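Long-range contact in adhesion and penetration protein autotransporter (Haemophilus influenzae, PDB 3SYJ), which promotes adherence to and invasion of host cells, mediates bacterial aggregation through self-association, and is probably a serine protease: residues K878-L891 against V909-F923. Numbering follows the deposited sequence.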
loop_
_atom_site.group_PDB
_atom_site.type_symbol
_atom_site.label_atom_id
_atom_site.label_comp_id
_atom_site.label_asym_id
_atom_site.label_seq_id
_atom_site.Cartn_x
_atom_site.Cartn_y
_atom_site.Cartn_z
ATOM N N LYS A 878 17.454 16.326 -10.042
ATOM C CA LYS A 878 17.972 15.972 -11.355
ATOM C C LYS A 878 16.863 15.822 -12.390
ATOM O O LYS A 878 15.753 15.398 -12.075
ATOM C CB LYS A 878 18.789 14.679 -11.273
ATOM C CG LYS A 878 20.064 14.799 -10.447
ATOM C CD LYS A 878 21.012 15.826 -11.059
ATOM C CE LYS A 878 22.016 16.364 -10.042
ATOM N NZ LYS A 878 23.006 15.340 -9.634
ATOM N N LEU A 879 17.173 16.187 -13.626
ATOM C CA LEU A 879 16.285 15.931 -14.747
ATOM C C LEU A 879 17.040 15.039 -15.723
ATOM O O LEU A 879 18.002 15.469 -16.357
ATOM C CB LEU A 879 15.858 17.241 -15.411
ATOM C CG LEU A 879 14.898 17.171 -16.601
ATOM C CD1 LEU A 879 13.629 16.412 -16.236
ATOM C CD2 LEU A 879 14.569 18.571 -17.102
ATOM N N LYS A 880 16.611 13.784 -15.814
ATOM C CA LYS A 880 17.278 12.787 -16.642
ATOM C C LYS A 880 16.498 12.554 -17.933
ATOM O O LYS A 880 15.371 12.071 -17.904
ATOM C CB LYS A 880 17.424 11.481 -15.861
ATOM C CG LYS A 880 18.105 10.361 -16.619
ATOM C CD LYS A 880 18.306 9.138 -15.734
ATOM C CE LYS A 880 19.315 9.417 -14.630
ATOM N NZ LYS A 880 19.847 8.157 -14.037
ATOM N N LEU A 881 17.101 12.901 -19.063
ATOM C CA LEU A 881 16.405 12.843 -20.344
ATOM C C LEU A 881 17.055 11.856 -21.307
ATOM O O LEU A 881 18.133 11.330 -21.041
ATOM C CB LEU A 881 16.354 14.233 -20.980
ATOM C CG LEU A 881 15.864 15.370 -20.083
ATOM C CD1 LEU A 881 15.879 16.682 -20.842
ATOM C CD2 LEU A 881 14.470 15.066 -19.557
ATOM N N SER A 882 16.386 11.609 -22.427
ATOM C CA SER A 882 16.905 10.711 -23.448
ATOM C C SER A 882 17.334 11.505 -24.677
ATOM O O SER A 882 17.318 12.735 -24.669
ATOM C CB SER A 882 15.837 9.698 -23.850
ATOM O OG SER A 882 14.845 10.319 -24.654
ATOM N N ASN A 883 17.708 10.798 -25.735
ATOM C CA ASN A 883 18.073 11.448 -26.985
ATOM C C ASN A 883 16.892 12.149 -27.643
ATOM O O ASN A 883 17.074 13.082 -28.425
ATOM C CB ASN A 883 18.689 10.439 -27.953
ATOM C CG ASN A 883 20.190 10.306 -27.771
ATOM O OD1 ASN A 883 20.731 9.198 -27.749
ATOM N ND2 ASN A 883 20.872 11.442 -27.636
ATOM N N ASP A 884 15.684 11.698 -27.319
ATOM C CA ASP A 884 14.469 12.250 -27.915
ATOM C C ASP A 884 14.057 13.610 -27.348
ATOM O O ASP A 884 13.271 14.327 -27.966
ATOM C CB ASP A 884 13.309 11.261 -27.793
ATOM C CG ASP A 884 13.215 10.322 -28.981
ATOM O OD1 ASP A 884 12.142 9.707 -29.173
ATOM O OD2 ASP A 884 14.213 10.207 -29.726
ATOM N N ALA A 885 14.578 13.967 -26.180
ATOM C CA ALA A 885 14.235 15.247 -25.568
ATOM C C ALA A 885 14.386 16.419 -26.548
ATOM O O ALA A 885 15.231 16.384 -27.444
ATOM C CB ALA A 885 15.069 15.476 -24.325
ATOM N N GLU A 886 13.561 17.450 -26.372
ATOM C CA GLU A 886 13.584 18.635 -27.228
ATOM C C GLU A 886 12.607 19.678 -26.698
ATOM O O GLU A 886 11.748 19.363 -25.879
ATOM C CB GLU A 886 13.222 18.270 -28.668
ATOM C CG GLU A 886 11.754 17.916 -28.880
ATOM C CD GLU A 886 11.484 17.317 -30.253
ATOM O OE1 GLU A 886 12.456 17.100 -31.010
ATOM O OE2 GLU A 886 10.303 17.058 -30.577
ATOM N N GLY A 887 12.737 20.917 -27.162
ATOM C CA GLY A 887 11.855 21.987 -26.723
ATOM C C GLY A 887 12.578 23.125 -26.025
ATOM O O GLY A 887 13.797 23.099 -25.881
ATOM N N ASP A 888 11.819 24.130 -25.595
ATOM C CA ASP A 888 12.386 25.287 -24.900
ATOM C C ASP A 888 11.927 25.369 -23.448
ATOM O O ASP A 888 10.733 25.478 -23.167
ATOM C CB ASP A 888 12.032 26.587 -25.624
ATOM C CG ASP A 888 12.997 26.910 -26.749
ATOM O OD1 ASP A 888 13.428 28.082 -26.836
ATOM O OD2 ASP A 888 13.333 25.996 -27.537
ATOM N N TYR A 889 12.879 25.341 -22.525
ATOM C CA TYR A 889 12.533 25.305 -21.111
ATOM C C TYR A 889 13.312 26.301 -20.268
ATOM O O TYR A 889 14.421 26.707 -20.616
ATOM C CB TYR A 889 12.707 23.887 -20.572
ATOM C CG TYR A 889 11.978 22.869 -21.414
ATOM C CD1 TYR A 889 10.607 22.691 -21.284
ATOM C CD2 TYR A 889 12.654 22.108 -22.359
ATOM C CE1 TYR A 889 9.929 21.775 -22.055
ATOM C CE2 TYR A 889 11.985 21.186 -23.138
ATOM C CZ TYR A 889 10.621 21.024 -22.981
ATOM O OH TYR A 889 9.942 20.112 -23.751
ATOM N N ILE A 890 12.703 26.707 -19.163
ATOM C CA ILE A 890 13.354 27.588 -18.211
ATOM C C ILE A 890 13.753 26.772 -16.996
ATOM O O ILE A 890 12.980 25.947 -16.509
ATOM C CB ILE A 890 12.430 28.735 -17.785
ATOM C CG1 ILE A 890 12.244 29.716 -18.943
ATOM C CG2 ILE A 890 12.988 29.445 -16.560
ATOM C CD1 ILE A 890 11.276 30.840 -18.649
ATOM N N LEU A 891 14.978 26.985 -16.529
ATOM C CA LEU A 891 15.462 26.337 -15.320
ATOM C C LEU A 891 15.536 27.343 -14.190
ATOM O O LEU A 891 16.191 28.375 -14.307
ATOM C CB LEU A 891 16.837 25.709 -15.550
ATOM C CG LEU A 891 16.864 24.219 -15.890
ATOM C CD1 LEU A 891 15.844 23.896 -16.965
ATOM C CD2 LEU A 891 18.259 23.786 -16.316
ATOM N N VAL A 909 20.661 18.889 -15.805
ATOM C CA VAL A 909 19.992 18.081 -16.810
ATOM C C VAL A 909 20.988 17.127 -17.452
ATOM O O VAL A 909 22.002 17.556 -18.002
ATOM C CB VAL A 909 19.373 18.960 -17.906
ATOM C CG1 VAL A 909 18.613 18.097 -18.898
ATOM C CG2 VAL A 909 18.456 20.008 -17.291
ATOM N N GLU A 910 20.700 15.832 -17.385
ATOM C CA GLU A 910 21.624 14.820 -17.883
ATOM C C GLU A 910 20.959 13.848 -18.843
ATOM O O GLU A 910 19.746 13.887 -19.057
ATOM C CB GLU A 910 22.231 14.037 -16.719
ATOM C CG GLU A 910 21.197 13.327 -15.856
ATOM C CD GLU A 910 21.794 12.705 -14.604
ATOM O OE1 GLU A 910 22.936 12.203 -14.668
ATOM O OE2 GLU A 910 21.111 12.711 -13.558
ATOM N N SER A 911 21.766 12.966 -19.416
ATOM C CA SER A 911 21.252 11.917 -20.278
ATOM C C SER A 911 21.058 10.636 -19.476
ATOM O O SER A 911 21.755 10.402 -18.487
ATOM C CB SER A 911 22.214 11.668 -21.435
ATOM O OG SER A 911 21.837 10.512 -22.159
ATOM N N LYS A 912 20.134 9.800 -19.916
ATOM C CA LYS A 912 19.812 8.566 -19.230
ATOM C C LYS A 912 20.933 7.559 -19.371
ATOM O O LYS A 912 20.998 6.615 -18.640
ATOM C CB LYS A 912 18.467 7.979 -19.696
ATOM C CG LYS A 912 18.375 7.715 -21.163
ATOM C CD LYS A 912 17.089 7.116 -21.626
ATOM C CE LYS A 912 16.814 5.813 -20.964
ATOM N NZ LYS A 912 15.880 4.990 -21.769
ATOM N N ASP A 913 21.806 7.785 -20.332
ATOM C CA ASP A 913 23.044 7.049 -20.476
ATOM C C ASP A 913 24.071 7.998 -21.106
ATOM O O ASP A 913 23.923 9.188 -21.061
ATOM C CB ASP A 913 22.881 5.959 -21.503
ATOM C CG ASP A 913 22.316 6.466 -22.772
ATOM O OD1 ASP A 913 21.869 5.673 -23.576
ATOM O OD2 ASP A 913 22.317 7.673 -22.967
ATOM N N ASN A 914 25.112 7.430 -21.691
ATOM C CA ASN A 914 26.233 8.190 -22.204
ATOM C C ASN A 914 25.993 9.001 -23.468
ATOM O O ASN A 914 26.770 9.858 -23.749
ATOM C CB ASN A 914 27.480 7.323 -22.439
ATOM C CG ASN A 914 27.965 6.616 -21.199
ATOM O OD1 ASN A 914 28.050 7.191 -20.125
ATOM N ND2 ASN A 914 28.300 5.359 -21.354
ATOM N N GLN A 915 24.957 8.744 -24.240
ATOM C CA GLN A 915 24.710 9.614 -25.381
ATOM C C GLN A 915 24.370 11.039 -24.958
ATOM O O GLN A 915 23.755 11.253 -23.942
ATOM C CB GLN A 915 23.593 9.067 -26.278
ATOM C CG GLN A 915 23.644 7.582 -26.546
ATOM C CD GLN A 915 24.629 7.158 -27.605
ATOM O OE1 GLN A 915 25.007 7.914 -28.461
ATOM N NE2 GLN A 915 25.008 5.936 -27.555
ATOM N N PRO A 916 24.752 12.007 -25.774
ATOM C CA PRO A 916 24.537 13.423 -25.502
ATOM C C PRO A 916 23.115 13.918 -25.759
ATOM O O PRO A 916 22.420 13.379 -26.587
ATOM C CB PRO A 916 25.490 14.093 -26.480
ATOM C CG PRO A 916 26.353 13.142 -26.894
ATOM C CD PRO A 916 25.758 11.829 -26.810
ATOM N N LEU A 917 22.699 14.943 -25.043
ATOM C CA LEU A 917 21.348 15.464 -25.222
ATOM C C LEU A 917 21.217 16.213 -26.541
ATOM O O LEU A 917 22.153 16.878 -26.981
ATOM C CB LEU A 917 20.971 16.390 -24.064
ATOM C CG LEU A 917 20.861 15.753 -22.678
ATOM C CD1 LEU A 917 20.567 16.814 -21.632
ATOM C CD2 LEU A 917 19.791 14.670 -22.660
ATOM N N SER A 918 20.045 16.111 -27.157
ATOM C CA SER A 918 19.793 16.718 -28.460
ATOM C C SER A 918 20.081 18.219 -28.495
ATOM O O SER A 918 20.015 18.902 -27.474
ATOM C CB SER A 918 18.349 16.447 -28.895
ATOM O OG SER A 918 18.038 17.114 -30.105
ATOM N N ASP A 919 20.408 18.720 -29.681
ATOM C CA ASP A 919 20.590 20.150 -29.896
ATOM C C ASP A 919 19.253 20.874 -30.017
ATOM O O ASP A 919 19.195 22.106 -29.977
ATOM C CB ASP A 919 21.424 20.401 -31.150
ATOM C CG ASP A 919 22.891 20.605 -30.837
ATOM O OD1 ASP A 919 23.462 21.604 -31.332
ATOM O OD2 ASP A 919 23.467 19.780 -30.088
ATOM N N LYS A 920 18.186 20.097 -30.180
ATOM C CA LYS A 920 16.838 20.643 -30.258
ATOM C C LYS A 920 16.328 20.935 -28.854
ATOM O O LYS A 920 15.279 21.550 -28.674
ATOM C CB LYS A 920 15.906 19.663 -30.968
ATOM C CG LYS A 920 16.374 19.255 -32.351
ATOM C CD LYS A 920 15.563 18.086 -32.891
ATOM C CE LYS A 920 15.721 16.856 -32.009
ATOM N NZ LYS A 920 15.003 15.677 -32.562
ATOM N N LEU A 921 17.084 20.479 -27.861
ATOM C CA LEU A 921 16.789 20.753 -26.460
ATOM C C LEU A 921 17.411 22.094 -26.051
ATOM O O LEU A 921 18.600 22.326 -26.258
ATOM C CB LEU A 921 17.345 19.620 -25.597
ATOM C CG LEU A 921 16.837 19.428 -24.171
ATOM C CD1 LEU A 921 15.320 19.371 -24.136
ATOM C CD2 LEU A 921 17.437 18.161 -23.581
ATOM N N LYS A 922 16.609 22.982 -25.476
ATOM C CA LYS A 922 17.109 24.298 -25.106
ATOM C C LYS A 922 16.696 24.700 -23.691
ATOM O O LYS A 922 15.509 24.704 -23.357
ATOM C CB LYS A 922 16.640 25.346 -26.115
ATOM C CG LYS A 922 17.121 26.760 -25.816
ATOM C CD LYS A 922 16.587 27.751 -26.845
ATOM C CE LYS A 922 17.168 29.148 -26.643
ATOM N NZ LYS A 922 16.794 30.079 -27.752
ATOM N N PHE A 923 17.688 25.040 -22.867
ATOM C CA PHE A 923 17.447 25.469 -21.490
ATOM C C PHE A 923 17.952 26.880 -21.217
ATOM O O PHE A 923 18.945 27.322 -21.794
ATOM C CB PHE A 923 18.109 24.511 -20.500
ATOM C CG PHE A 923 17.505 23.148 -20.489
ATOM C CD1 PHE A 923 16.332 22.907 -19.802
ATOM C CD2 PHE A 923 18.102 22.108 -21.169
ATOM C CE1 PHE A 923 15.767 21.654 -19.790
ATOM C CE2 PHE A 923 17.542 20.853 -21.163
ATOM C CZ PHE A 923 16.372 20.624 -20.472
#
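Leu881 CD1 packs against both Val909 and Leu921. Leu881 CD1 lies 3.6 Å from Val909 CG1 and a tight 3.5 Å from Leu921 CD2. The same methyl reaches the edge of the Phe923 ring, near its plane, while Val909 CG2 sits over one ring face. With CG anti to the backbone N (chi1 -162°), Leu921 turns its methyls to segment 878-891: CD2 to Leu881 and Ala885 CB, CD1 to the ring edge of Tyr889 at CE2. The Tyr889 and Phe923 rings are oblique, with planes at 36°.

Two parallel ladders hold this core. In one, Glu910 N donates to Leu879 O (2.9 Å) and Leu881 N to Glu910 O. In the other, Gly887 N donates to Lys920 O, Lys922 N to Gly887 O, and Tyr889 N to Lys922 O. Glu886 OE1 and Lys920 NZ form a salt bridge at 3.3 Å, with a weak hydrogen bond.

The corner between the ladders is a type I turn from Ser882 to Ala885. Ser882 OG accepts from Asp884 N (3.1 Å), an ST turn, and also bonds to Gly857 of the preceding coil. These are successive coils of the passenger-domain beta-helix, near its C-terminal end. Strand 852-855 pairs with 875-881 on the side away from 906-911. Strand 862-870 flanks 887-895, and Phe946 of strand 945-949 packs edge-to-face with Phe923.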